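Local coordinates for protein CsuE (PDB 6FJY) that probably serves as the two-domain tip adhesin of the Csu chaperone-usher pilus, through which the bacterium attaches to surfaces and forms biofilms, at residues C2-S7 with S31-T36; R51-S56 with K128-Y133; L73-E78 with G102-Y107; D124-V129 with D168-L173. One frame throughout, in Å; residues are numbered along the deposited sequence.

Interaction 1. Residues C2-S7 with S31-T36; sequences CSVSAS and SGLSCT
A disulfide-tied antiparallel strand pair is formed by Cys2-Val4 and Leu33-Cys35, and Cys2 and Cys35 supply its covalent rung. Their CA atoms sit 3.9 Å apart in a non-hydrogen-bonded pair, with both SG atoms on the sheet face that also carries Val4 and Leu33. Cys2 SG meets Cys35 SG at 2.0 Å, and a chi3 of 111° marks a right-handed bridge. One residue inward, Ser3 and Ser34 make the hydrogen-bonded pair: Ser3 N gives to Ser34 O at 2.8 Å and Ser34 N to Ser3 O at 3.1 Å. Ser5 N then reaches Gly32 O at 2.7 Å in the carbonyl plane, with an N-H...O angle of 169°, so pairing persists to the corner where the chain turns at Gly32. Beside the disulfide, Leu33 sends CD1 across the strand to within 3.3 Å of Ser3 O and 3.7 Å from Val4 CG2. CG stands trans to the backbone N (chi1 178°), which carries this branch over the neighbouring strand. Tyr133 packs against both Cys2 and Leu33 on this face. On the other face a water lies 2.5 Å from Ser3 OG and gives a weak bond to Ser34 O, while Ser34 OG turns instead to Asn103. Ser31 OG accepts from Leu33 N, an ST turn at the corner. The disulfide and the three backbone bonds together hold one register, and such a bridge is consistent with export through the oxidising periplasm, as expected for a pilus subunit.

Interaction 2. Residues R51-S56 with K128-Y133; sequences RVEQMS and KVKWFY
Arg51 and Lys130 run side by side and point the same way, the aliphatic end of the lysine lying against the guanidinium: Arg51 NH1 is 3.5 Å from Lys130 CD. The arginine chain is extended as far as CD, then bent about the CG-CD bond (chi3 -52°), bringing the guanidinium beside the end of Lys130 and the Phe132 ring. Phe132 CE1 lies over one face of that group, offset toward its rim, the planes 62° apart in a tilted approach. Glu53 comes in at the guanidinium edge. Its OE2 accepts from Arg51 NH1 at 3.1 Å in a salt bridge that lies in the guanidinium plane but meets the carboxylate from above its own plane. The other oxygen, OE1 of Glu53, touches Lys130 CE at 3.5 Å, while Lys130 NZ is bonded to Asp168 and Arg51 NH2 to Glu85. Arg51 is thus shared by Glu53 and Glu85. Gln54 crosses Lys128 at a slant, CB to CB at 3.8 Å. Underneath, Glu53 N and Gln54 N both give to Lys128 O, at 2.8 and 3.1 Å, a classic beta bulge that explains why the register slips by one after Val52 and Val129. Those two valines point to the opposite face, where Val52 meets Ile80 and Leu127, and Val129 meets Tyr50. Strand 119-136 thus holds strand 51-54 on one flank and strand 167-189 on the other.

Interaction 3. Residues L73-E78 with G102-Y107; sequences LDSNNE and GNLPFY
Leu73 starts the contact as the last residue of strand 71-73, paired with Tyr107 by two backbone bonds. Leu73 N gives to Tyr107 O at 2.9 Å, and Tyr107 N returns a bond to Leu73 O at 2.8 Å from 36° above the carbonyl plane. That same carbonyl oxygen lies 3.2 Å from Phe106 CB, while the two CB atoms of Leu73 and Tyr107 come within 4.3 Å on one face of the sheet. At Asp74 the chain leaves the strand. Its CA is 3.5 Å from Phe106 CD1, and its CB approaches CE1 of the same ring. The carboxylate turns back over its own loop: CG lies between the backbone N and the carbonyl carbon (chi1 67°), and OD1 accepts from Asn76 N at 3.0 Å, an Asx turn, with a weaker bond from Glu78 N. OD2 goes to Tyr50 and Lys86, so both oxygens of this buried acid are engaged. The turn follows strand 71-73, an outer strand of a three-stranded antiparallel sheet within this chain, whose central strand is 103-110, with strand 24-31 on its other flank and Ser31 bonded to Leu104. Ser75 follows, its CA at the rim of the Tyr107 ring, 3.4 Å from CE2 and near the ring plane. Beyond it Asn77 crosses Tyr107 at about a right angle, and its amide lies only 17° from parallel with the ring plane. ND2 of Asn77 is 4.0 Å from Tyr107 CE2 on the exposed side of the contact, where Asn77 also touches Ser26 and Arg109.

Interaction 4. Residues D124-V129 with D168-L173; sequences DSPLKV and DSLGSL
Val129 and Ser169 mark the tight, buried part of this contact, joined by two backbone bonds. Ser169 N gives to Val129 O at 2.8 Å, and Val129 N gives to Ser169 O at 3.0 Å. Two residues along, Leu127 N repeats the pattern with Gly171 O at 2.8 Å, the return bond running from Gly171 N to Leu127 O. Between these rungs the chains come closest at Lys128 and Leu170, whose CA atoms are 4.4 Å apart, and CA-H groups there point at carbonyls of the facing strand. On the buried face Ser169 OG sits 3.6 Å from Val129 CB. It is held between the backbone N and the carbonyl carbon (chi1 72°), and its polar partner is Trp131 NE1, so the hydroxyl is satisfied within the buried layer. Leu127, on the same face, packs against Met55. The other face is partly exposed. Pro126 and Leu170 still pack closely there, alongside each other and pointing the same way, with Pro126 CB 3.5 Å from Leu170 CD1. The loose part is where Lys128 slants past Asp168: only its aliphatic carbons come near, CD being 4.0 Å from OD2 of Asp168, while its NZ stays 5.5 Å from that oxygen, too far for a salt bridge. Asp168 OD1 instead pairs with Lys130. A largely buried face of Leu127, Val129 and Ser169 is thus backed by a partly exposed one with Lys128 and Leu170. The regular antiparallel pairing (170°) of strands 119-136 and 167-189 is consistent with the immunoglobulin-like sandwich of chaperone-usher adhesins.

How the interactions relate
From the N terminus, interaction 1 closes first, folding the opening residues back on 31-36 before any other contact begins. Interaction 2 then spans a long excursion from 51-56 to 128-133, and interaction 3 opens and closes wholly within it, joining 73-78 to 102-107. Interaction 4 starts on the strand where interaction 2 ends, sharing Lys128 and Val129, and carries the sheet on to 168-173. Interactions 2 and 4 are therefore neighbours in one sheet, on either flank of strand 119-136. Trp131 of that strand packs on Leu104 and Phe106, linking it to interaction 3, while Ser5 O bonds to Leu170 N, linking interaction 1 with interaction 4.

Interaction 1. Residues C2-S7 with S31-T36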
loop_
_atom_site.group_PDB
_atom_site.type_symbol
_atom_site.label_atom_id
_atom_site.label_comp_id
_atom_site.label_asym_id
_atom_site.label_seq_id
_atom_site.Cartn_x
_atom_site.Cartn_y
_atom_site.Cartn_z
ATOM N N CYS B 2 17.848 21.513 -23.908
ATOM C CA CYS B 2 17.860 21.539 -22.454
ATOM C C CYS B 2 16.787 22.502 -21.967
ATOM O O CYS B 2 16.525 23.526 -22.603
ATOM C CB CYS B 2 19.228 21.955 -21.901
ATOM S SG CYS B 2 20.543 20.781 -22.143
ATOM N N SER B 3 16.159 22.156 -20.847
ATOM C CA SER B 3 15.129 22.994 -20.256
ATOM C C SER B 3 15.176 22.831 -18.743
ATOM O O SER B 3 15.845 21.944 -18.205
ATOM C CB SER B 3 13.732 22.660 -20.815
ATOM O OG SER B 3 13.257 21.394 -20.374
ATOM N N VAL B 4 14.444 23.702 -18.063
ATOM C CA VAL B 4 14.429 23.770 -16.613
ATOM C C VAL B 4 12.977 23.777 -16.152
ATOM O O VAL B 4 12.170 24.577 -16.640
ATOM C CB VAL B 4 15.186 25.014 -16.107
ATOM C CG1 VAL B 4 14.665 25.430 -14.794
ATOM C CG2 VAL B 4 16.677 24.728 -15.994
ATOM N N SER B 5 12.645 22.889 -15.215
ATOM C CA SER B 5 11.269 22.726 -14.750
ATOM C C SER B 5 10.926 23.807 -13.734
ATOM O O SER B 5 11.570 23.910 -12.681
ATOM C CB SER B 5 11.071 21.338 -14.145
ATOM O OG SER B 5 9.826 21.233 -13.494
ATOM N N ALA B 6 9.905 24.608 -14.050
ATOM C CA ALA B 6 9.508 25.737 -13.217
ATOM C C ALA B 6 8.500 25.343 -12.151
ATOM O O ALA B 6 8.273 26.108 -11.211
ATOM C CB ALA B 6 8.913 26.849 -14.086
ATOM N N SER B 7 7.886 24.173 -12.294
ATOM C CA SER B 7 6.865 23.681 -11.388
ATOM C C SER B 7 6.780 22.178 -11.594
ATOM O O SER B 7 6.987 21.689 -12.707
ATOM C CB SER B 7 5.507 24.337 -11.648
ATOM O OG SER B 7 4.780 23.603 -12.615
ATOM N N SER B 31 15.769 16.469 -11.171
ATOM C CA SER B 31 16.502 17.509 -10.465
ATOM C C SER B 31 15.909 18.876 -10.693
ATOM O O SER B 31 16.143 19.787 -9.882
ATOM C CB SER B 31 17.951 17.535 -10.929
ATOM O OG SER B 31 17.982 17.788 -12.333
ATOM N N GLY B 32 15.163 19.037 -11.786
ATOM C CA GLY B 32 14.775 20.327 -12.304
ATOM C C GLY B 32 15.331 20.608 -13.685
ATOM O O GLY B 32 14.721 21.381 -14.443
ATOM N N LEU B 33 16.457 19.985 -14.041
ATOM C CA LEU B 33 17.089 20.169 -15.339
ATOM C C LEU B 33 16.952 18.907 -16.179
ATOM O O LEU B 33 17.135 17.790 -15.686
ATOM C CB LEU B 33 18.565 20.537 -15.192
ATOM C CG LEU B 33 19.363 20.721 -16.481
ATOM C CD1 LEU B 33 18.964 22.026 -17.158
ATOM C CD2 LEU B 33 20.848 20.710 -16.204
ATOM N N SER B 34 16.657 19.100 -17.460
ATOM C CA SER B 34 16.436 18.027 -18.411
ATOM C C SER B 34 17.049 18.438 -19.739
ATOM O O SER B 34 17.039 19.619 -20.097
ATOM C CB SER B 34 14.941 17.732 -18.598
ATOM O OG SER B 34 14.311 17.458 -17.364
ATOM N N CYS B 35 17.605 17.461 -20.456
ATOM C CA CYS B 35 18.214 17.714 -21.755
ATOM C C CYS B 35 17.946 16.537 -22.675
ATOM O O CYS B 35 18.133 15.382 -22.290
ATOM C CB CYS B 35 19.722 17.950 -21.647
ATOM S SG CYS B 35 20.223 19.391 -20.705
ATOM N N THR B 36 17.479 16.840 -23.877
ATOM C CA THR B 36 17.328 15.885 -24.955
ATOM C C THR B 36 18.137 16.387 -26.143
ATOM O O THR B 36 18.387 17.586 -26.277
ATOM C CB THR B 36 15.850 15.699 -25.349
ATOM O OG1 THR B 36 15.271 16.968 -25.677
ATOM C CG2 THR B 36 15.064 15.082 -24.209
HETATM O O HOH W 1 14.238 19.821 -22.019
#

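Interaction 2. Residues R51-S56 with K128-Y133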
loop_
_atom_site.group_PDB
_atom_site.type_symbol
_atom_site.label_atom_id
_atom_site.label_comp_id
_atom_site.label_asym_id
_atom_site.label_seq_id
_atom_site.Cartn_x
_atom_site.Cartn_y
_atom_site.Cartn_z
ATOM N N ARG B 51 23.561 25.385 -8.073
ATOM C CA ARG B 51 23.534 25.979 -6.744
ATOM C C ARG B 51 22.151 25.750 -6.165
ATOM O O ARG B 51 21.158 26.263 -6.695
ATOM C CB ARG B 51 23.860 27.473 -6.762
ATOM C CG ARG B 51 24.053 28.031 -5.344
ATOM C CD ARG B 51 24.015 29.555 -5.269
ATOM N NE ARG B 51 24.928 30.187 -6.213
ATOM C CZ ARG B 51 24.565 31.100 -7.111
ATOM N NH1 ARG B 51 23.305 31.511 -7.181
ATOM N NH2 ARG B 51 25.472 31.619 -7.930
ATOM N N VAL B 52 22.091 24.969 -5.094
ATOM C CA VAL B 52 20.845 24.689 -4.395
ATOM C C VAL B 52 20.500 25.923 -3.569
ATOM O O VAL B 52 21.137 26.205 -2.553
ATOM C CB VAL B 52 20.960 23.436 -3.523
ATOM C CG1 VAL B 52 19.609 23.050 -2.959
ATOM C CG2 VAL B 52 21.518 22.284 -4.365
ATOM N N GLU B 53 19.504 26.674 -4.027
ATOM C CA GLU B 53 19.044 27.874 -3.348
ATOM C C GLU B 53 18.014 27.581 -2.270
ATOM O O GLU B 53 17.838 28.396 -1.361
ATOM C CB GLU B 53 18.453 28.840 -4.373
ATOM C CG GLU B 53 19.384 29.110 -5.529
ATOM C CD GLU B 53 19.651 30.582 -5.697
ATOM O OE1 GLU B 53 18.697 31.321 -6.024
ATOM O OE2 GLU B 53 20.810 31.005 -5.486
ATOM N N GLN B 54 17.344 26.436 -2.339
ATOM C CA GLN B 54 16.376 26.083 -1.315
ATOM C C GLN B 54 16.225 24.572 -1.299
ATOM O O GLN B 54 16.173 23.935 -2.355
ATOM C CB GLN B 54 15.029 26.765 -1.567
ATOM C CG GLN B 54 14.095 26.751 -0.373
ATOM C CD GLN B 54 12.900 27.665 -0.568
ATOM O OE1 GLN B 54 12.709 28.239 -1.644
ATOM N NE2 GLN B 54 12.098 27.818 0.476
ATOM N N MET B 55 16.180 24.010 -0.093
ATOM C CA MET B 55 16.125 22.562 0.082
ATOM C C MET B 55 15.861 22.240 1.543
ATOM O O MET B 55 16.218 23.012 2.441
ATOM C CB MET B 55 17.420 21.883 -0.364
ATOM C CG MET B 55 17.253 20.382 -0.603
ATOM S SD MET B 55 18.819 19.549 -0.825
ATOM C CE MET B 55 19.726 20.315 0.500
ATOM N N SER B 56 15.251 21.078 1.765
ATOM C CA SER B 56 14.989 20.570 3.103
ATOM C C SER B 56 15.235 19.072 3.119
ATOM O O SER B 56 14.809 18.362 2.208
ATOM C CB SER B 56 13.550 20.851 3.536
ATOM O OG SER B 56 13.237 20.123 4.715
ATOM N N LYS B 128 14.648 24.310 -4.831
ATOM C CA LYS B 128 14.922 25.330 -5.836
ATOM C C LYS B 128 16.413 25.323 -6.145
ATOM O O LYS B 128 17.244 25.470 -5.243
ATOM C CB LYS B 128 14.474 26.718 -5.366
ATOM C CG LYS B 128 14.745 27.833 -6.379
ATOM C CD LYS B 128 14.417 29.204 -5.816
ATOM C CE LYS B 128 13.022 29.262 -5.196
ATOM N NZ LYS B 128 12.572 30.681 -4.987
ATOM N N VAL B 129 16.743 25.167 -7.422
ATOM C CA VAL B 129 18.118 25.029 -7.864
ATOM C C VAL B 129 18.380 26.044 -8.968
ATOM O O VAL B 129 17.522 26.275 -9.826
ATOM C CB VAL B 129 18.408 23.595 -8.358
ATOM C CG1 VAL B 129 19.892 23.435 -8.696
ATOM C CG2 VAL B 129 17.981 22.556 -7.316
ATOM N N LYS B 130 19.563 26.661 -8.932
ATOM C CA LYS B 130 20.040 27.508 -10.014
ATOM C C LYS B 130 21.091 26.742 -10.807
ATOM O O LYS B 130 22.022 26.171 -10.228
ATOM C CB LYS B 130 20.612 28.826 -9.490
ATOM C CG LYS B 130 20.919 29.841 -10.604
ATOM C CD LYS B 130 21.399 31.185 -10.047
ATOM C CE LYS B 130 20.379 31.827 -9.106
ATOM N NZ LYS B 130 19.307 32.550 -9.819
ATOM N N TRP B 131 20.920 26.709 -12.124
ATOM C CA TRP B 131 21.727 25.900 -13.024
ATOM C C TRP B 131 22.493 26.799 -13.983
ATOM O O TRP B 131 21.985 27.833 -14.422
ATOM C CB TRP B 131 20.857 24.922 -13.829
ATOM C CG TRP B 131 20.003 24.005 -13.002
ATOM C CD1 TRP B 131 18.741 24.245 -12.556
ATOM C CD2 TRP B 131 20.350 22.688 -12.541
ATOM N NE1 TRP B 131 18.277 23.168 -11.833
ATOM C CE2 TRP B 131 19.249 22.200 -11.808
ATOM C CE3 TRP B 131 21.488 21.885 -12.663
ATOM C CZ2 TRP B 131 19.247 20.937 -11.210
ATOM C CZ3 TRP B 131 21.491 20.626 -12.057
ATOM C CH2 TRP B 131 20.370 20.165 -11.351
ATOM N N PHE B 132 23.718 26.390 -14.296
ATOM C CA PHE B 132 24.614 27.077 -15.219
ATOM C C PHE B 132 25.162 26.006 -16.156
ATOM O O PHE B 132 25.932 25.144 -15.721
ATOM C CB PHE B 132 25.739 27.765 -14.452
ATOM C CG PHE B 132 25.257 28.728 -13.387
ATOM C CD1 PHE B 132 24.846 28.270 -12.142
ATOM C CD2 PHE B 132 25.237 30.091 -13.630
ATOM C CE1 PHE B 132 24.413 29.153 -11.168
ATOM C CE2 PHE B 132 24.802 30.986 -12.663
ATOM C CZ PHE B 132 24.398 30.516 -11.431
ATOM N N TYR B 133 24.749 26.013 -17.424
ATOM C CA TYR B 133 25.069 24.875 -18.276
ATOM C C TYR B 133 25.346 25.280 -19.719
ATOM O O TYR B 133 24.875 26.308 -20.213
ATOM C CB TYR B 133 23.958 23.810 -18.253
ATOM C CG TYR B 133 22.589 24.269 -18.709
ATOM C CD1 TYR B 133 22.222 24.205 -20.050
ATOM C CD2 TYR B 133 21.646 24.731 -17.791
ATOM C CE1 TYR B 133 20.964 24.614 -20.468
ATOM C CE2 TYR B 133 20.378 25.132 -18.200
ATOM C CZ TYR B 133 20.045 25.070 -19.536
ATOM O OH TYR B 133 18.800 25.472 -19.947
#

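Interaction 3. Residues L73-E78 with G102-Y107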
loop_
_atom_site.group_PDB
_atom_site.type_symbol
_atom_site.label_atom_id
_atom_site.label_comp_id
_atom_site.label_asym_id
_atom_site.label_seq_id
_atom_site.Cartn_x
_atom_site.Cartn_y
_atom_site.Cartn_z
ATOM N N LEU B 73 21.023 13.590 -3.044
ATOM C CA LEU B 73 22.281 13.445 -3.764
ATOM C C LEU B 73 22.083 13.809 -5.231
ATOM O O LEU B 73 20.961 13.818 -5.734
ATOM C CB LEU B 73 22.843 12.026 -3.601
ATOM C CG LEU B 73 23.001 11.530 -2.158
ATOM C CD1 LEU B 73 21.780 10.751 -1.716
ATOM C CD2 LEU B 73 24.261 10.694 -1.966
ATOM N N ASP B 74 23.204 14.043 -5.931
ATOM C CA ASP B 74 23.242 14.900 -7.113
ATOM C C ASP B 74 23.531 14.205 -8.439
ATOM O O ASP B 74 23.882 14.904 -9.399
ATOM C CB ASP B 74 24.284 16.002 -6.925
ATOM C CG ASP B 74 25.716 15.475 -6.878
ATOM O OD1 ASP B 74 25.979 14.295 -7.206
ATOM O OD2 ASP B 74 26.584 16.270 -6.475
ATOM N N SER B 75 23.460 12.873 -8.505
ATOM C CA SER B 75 23.599 12.064 -9.733
ATOM C C SER B 75 24.997 11.498 -9.911
ATOM O O SER B 75 25.174 10.532 -10.654
ATOM C CB SER B 75 23.204 12.802 -11.027
ATOM O OG SER B 75 24.023 13.917 -11.297
ATOM N N ASN B 76 25.987 12.093 -9.251
ATOM C CA ASN B 76 27.210 11.389 -8.891
ATOM C C ASN B 76 27.120 10.795 -7.490
ATOM O O ASN B 76 28.140 10.376 -6.937
ATOM C CB ASN B 76 28.415 12.316 -8.997
ATOM C CG ASN B 76 28.721 12.702 -10.435
ATOM O OD1 ASN B 76 28.577 11.897 -11.349
ATOM N ND2 ASN B 76 29.129 13.955 -10.638
ATOM N N ASN B 77 25.914 10.745 -6.911
ATOM C CA ASN B 77 25.687 10.245 -5.548
ATOM C C ASN B 77 26.573 10.956 -4.533
ATOM O O ASN B 77 27.014 10.357 -3.551
ATOM C CB ASN B 77 25.884 8.735 -5.454
ATOM C CG ASN B 77 24.604 7.970 -5.730
ATOM O OD1 ASN B 77 23.782 7.765 -4.834
ATOM N ND2 ASN B 77 24.429 7.539 -6.978
ATOM N N GLU B 78 26.831 12.241 -4.762
ATOM C CA GLU B 78 27.434 13.104 -3.758
ATOM C C GLU B 78 26.320 13.879 -3.065
ATOM O O GLU B 78 25.459 14.464 -3.733
ATOM C CB GLU B 78 28.454 14.056 -4.383
ATOM C CG GLU B 78 29.001 15.079 -3.401
ATOM C CD GLU B 78 30.202 15.850 -3.933
ATOM O OE1 GLU B 78 30.530 15.705 -5.127
ATOM O OE2 GLU B 78 30.816 16.600 -3.146
ATOM N N GLY B 102 15.182 12.942 -20.726
ATOM C CA GLY B 102 16.547 13.376 -20.487
ATOM C C GLY B 102 16.749 13.999 -19.130
ATOM O O GLY B 102 17.600 14.881 -18.977
ATOM N N ASN B 103 15.983 13.557 -18.135
ATOM C CA ASN B 103 16.054 14.150 -16.812
ATOM C C ASN B 103 17.422 13.900 -16.196
ATOM O O ASN B 103 17.913 12.766 -16.156
ATOM C CB ASN B 103 14.954 13.592 -15.910
ATOM C CG ASN B 103 13.544 13.975 -16.386
ATOM O OD1 ASN B 103 13.273 15.125 -16.728
ATOM N ND2 ASN B 103 12.652 12.997 -16.410
ATOM N N LEU B 104 18.046 14.972 -15.744
ATOM C CA LEU B 104 19.231 14.876 -14.921
ATOM C C LEU B 104 18.794 14.453 -13.527
ATOM O O LEU B 104 18.107 15.203 -12.832
ATOM C CB LEU B 104 19.986 16.188 -14.895
ATOM C CG LEU B 104 21.233 16.078 -14.047
ATOM C CD1 LEU B 104 22.224 15.157 -14.747
ATOM C CD2 LEU B 104 21.810 17.460 -13.817
ATOM N N PRO B 105 19.150 13.252 -13.096
ATOM C CA PRO B 105 18.575 12.702 -11.863
ATOM C C PRO B 105 19.240 13.226 -10.608
ATOM O O PRO B 105 20.445 13.437 -10.549
ATOM C CB PRO B 105 18.817 11.200 -12.023
ATOM C CG PRO B 105 20.112 11.148 -12.821
ATOM C CD PRO B 105 20.030 12.288 -13.790
ATOM N N PHE B 106 18.424 13.462 -9.603
ATOM C CA PHE B 106 18.886 13.502 -8.230
ATOM C C PHE B 106 18.371 12.252 -7.535
ATOM O O PHE B 106 17.557 11.496 -8.076
ATOM C CB PHE B 106 18.424 14.770 -7.494
ATOM C CG PHE B 106 19.236 16.003 -7.818
ATOM C CD1 PHE B 106 20.285 15.951 -8.719
ATOM C CD2 PHE B 106 18.943 17.221 -7.207
ATOM C CE1 PHE B 106 21.035 17.078 -9.003
ATOM C CE2 PHE B 106 19.691 18.361 -7.486
ATOM C CZ PHE B 106 20.740 18.292 -8.388
ATOM N N TYR B 107 18.857 12.027 -6.328
ATOM C CA TYR B 107 18.485 10.841 -5.587
ATOM C C TYR B 107 18.028 11.255 -4.206
ATOM O O TYR B 107 18.506 12.242 -3.646
ATOM C CB TYR B 107 19.645 9.845 -5.514
ATOM C CG TYR B 107 20.060 9.373 -6.889
ATOM C CD1 TYR B 107 19.361 8.360 -7.535
ATOM C CD2 TYR B 107 21.124 9.959 -7.559
ATOM C CE1 TYR B 107 19.722 7.931 -8.813
ATOM C CE2 TYR B 107 21.493 9.531 -8.833
ATOM C CZ TYR B 107 20.794 8.525 -9.450
ATOM O OH TYR B 107 21.183 8.125 -10.705
#

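Interaction 4. Residues D124-V129 with D168-L173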
loop_
_atom_site.group_PDB
_atom_site.type_symbol
_atom_site.label_atom_id
_atom_site.label_comp_id
_atom_site.label_asym_id
_atom_site.label_seq_id
_atom_site.Cartn_x
_atom_site.Cartn_y
_atom_site.Cartn_z
ATOM N N ASP B 124 9.690 20.099 3.704
ATOM C CA ASP B 124 9.351 21.304 4.450
ATOM C C ASP B 124 9.540 22.561 3.611
ATOM O O ASP B 124 8.888 23.580 3.864
ATOM C CB ASP B 124 10.169 21.357 5.736
ATOM C CG ASP B 124 9.707 20.323 6.743
ATOM O OD1 ASP B 124 8.694 19.641 6.465
ATOM O OD2 ASP B 124 10.347 20.183 7.807
ATOM N N SER B 125 10.399 22.503 2.603
ATOM C CA SER B 125 10.523 23.552 1.611
ATOM C C SER B 125 10.658 22.909 0.243
ATOM O O SER B 125 11.096 21.755 0.131
ATOM C CB SER B 125 11.738 24.456 1.872
ATOM O OG SER B 125 12.944 23.820 1.491
ATOM N N PRO B 126 10.276 23.617 -0.809
ATOM C CA PRO B 126 10.552 23.120 -2.153
ATOM C C PRO B 126 12.043 23.119 -2.444
ATOM O O PRO B 126 12.846 23.795 -1.798
ATOM C CB PRO B 126 9.802 24.097 -3.063
ATOM C CG PRO B 126 9.476 25.268 -2.216
ATOM C CD PRO B 126 9.360 24.765 -0.822
ATOM N N LEU B 127 12.403 22.308 -3.426
ATOM C CA LEU B 127 13.765 22.230 -3.935
ATOM C C LEU B 127 13.895 23.240 -5.070
ATOM O O LEU B 127 13.322 23.048 -6.147
ATOM C CB LEU B 127 14.060 20.808 -4.412
ATOM C CG LEU B 127 15.470 20.261 -4.629
ATOM C CD1 LEU B 127 15.669 19.838 -6.075
ATOM C CD2 LEU B 127 16.549 21.238 -4.190
ATOM N N LYS B 128 14.648 24.310 -4.831
ATOM C CA LYS B 128 14.922 25.330 -5.836
ATOM C C LYS B 128 16.413 25.323 -6.145
ATOM O O LYS B 128 17.244 25.470 -5.243
ATOM C CB LYS B 128 14.474 26.718 -5.366
ATOM C CG LYS B 128 14.745 27.833 -6.379
ATOM C CD LYS B 128 14.417 29.204 -5.816
ATOM C CE LYS B 128 13.022 29.262 -5.196
ATOM N NZ LYS B 128 12.572 30.681 -4.987
ATOM N N VAL B 129 16.743 25.167 -7.422
ATOM C CA VAL B 129 18.118 25.029 -7.864
ATOM C C VAL B 129 18.380 26.044 -8.968
ATOM O O VAL B 129 17.522 26.275 -9.826
ATOM C CB VAL B 129 18.408 23.595 -8.358
ATOM C CG1 VAL B 129 19.892 23.435 -8.696
ATOM C CG2 VAL B 129 17.981 22.556 -7.316
ATOM N N ASP B 168 16.655 28.896 -13.066
ATOM C CA ASP B 168 16.144 28.369 -11.810
ATOM C C ASP B 168 15.090 27.300 -12.055
ATOM O O ASP B 168 14.121 27.531 -12.787
ATOM C CB ASP B 168 15.560 29.490 -10.950
ATOM C CG ASP B 168 16.603 30.154 -10.087
ATOM O OD1 ASP B 168 17.789 30.123 -10.473
ATOM O OD2 ASP B 168 16.247 30.678 -9.013
ATOM N N SER B 169 15.276 26.147 -11.424
ATOM C CA SER B 169 14.241 25.131 -11.338
ATOM C C SER B 169 13.604 25.166 -9.955
ATOM O O SER B 169 14.198 25.639 -8.989
ATOM C CB SER B 169 14.806 23.736 -11.635
ATOM O OG SER B 169 15.637 23.220 -10.602
ATOM N N LEU B 170 12.383 24.655 -9.874
ATOM C CA LEU B 170 11.627 24.610 -8.629
ATOM C C LEU B 170 10.725 23.387 -8.669
ATOM O O LEU B 170 9.947 23.212 -9.614
ATOM C CB LEU B 170 10.792 25.881 -8.434
ATOM C CG LEU B 170 9.606 25.792 -7.459
ATOM C CD1 LEU B 170 10.060 25.966 -6.028
ATOM C CD2 LEU B 170 8.552 26.819 -7.792
ATOM N N GLY B 171 10.828 22.551 -7.651
ATOM C CA GLY B 171 10.027 21.342 -7.586
ATOM C C GLY B 171 9.781 20.935 -6.154
ATOM O O GLY B 171 10.599 21.184 -5.265
ATOM N N SER B 172 8.640 20.308 -5.929
ATOM C CA SER B 172 8.299 19.825 -4.606
ATOM C C SER B 172 8.601 18.331 -4.493
ATOM O O SER B 172 8.627 17.599 -5.486
ATOM C CB SER B 172 6.831 20.106 -4.303
ATOM O OG SER B 172 6.615 21.499 -4.205
ATOM N N LEU B 173 8.860 17.899 -3.266
ATOM C CA LEU B 173 9.224 16.528 -2.960
ATOM C C LEU B 173 8.257 16.008 -1.915
ATOM O O LEU B 173 7.974 16.699 -0.928
ATOM C CB LEU B 173 10.670 16.425 -2.449
ATOM C CG LEU B 173 11.774 16.721 -3.465
ATOM C CD1 LEU B 173 13.174 16.508 -2.877
ATOM C CD2 LEU B 173 11.566 15.845 -4.677
#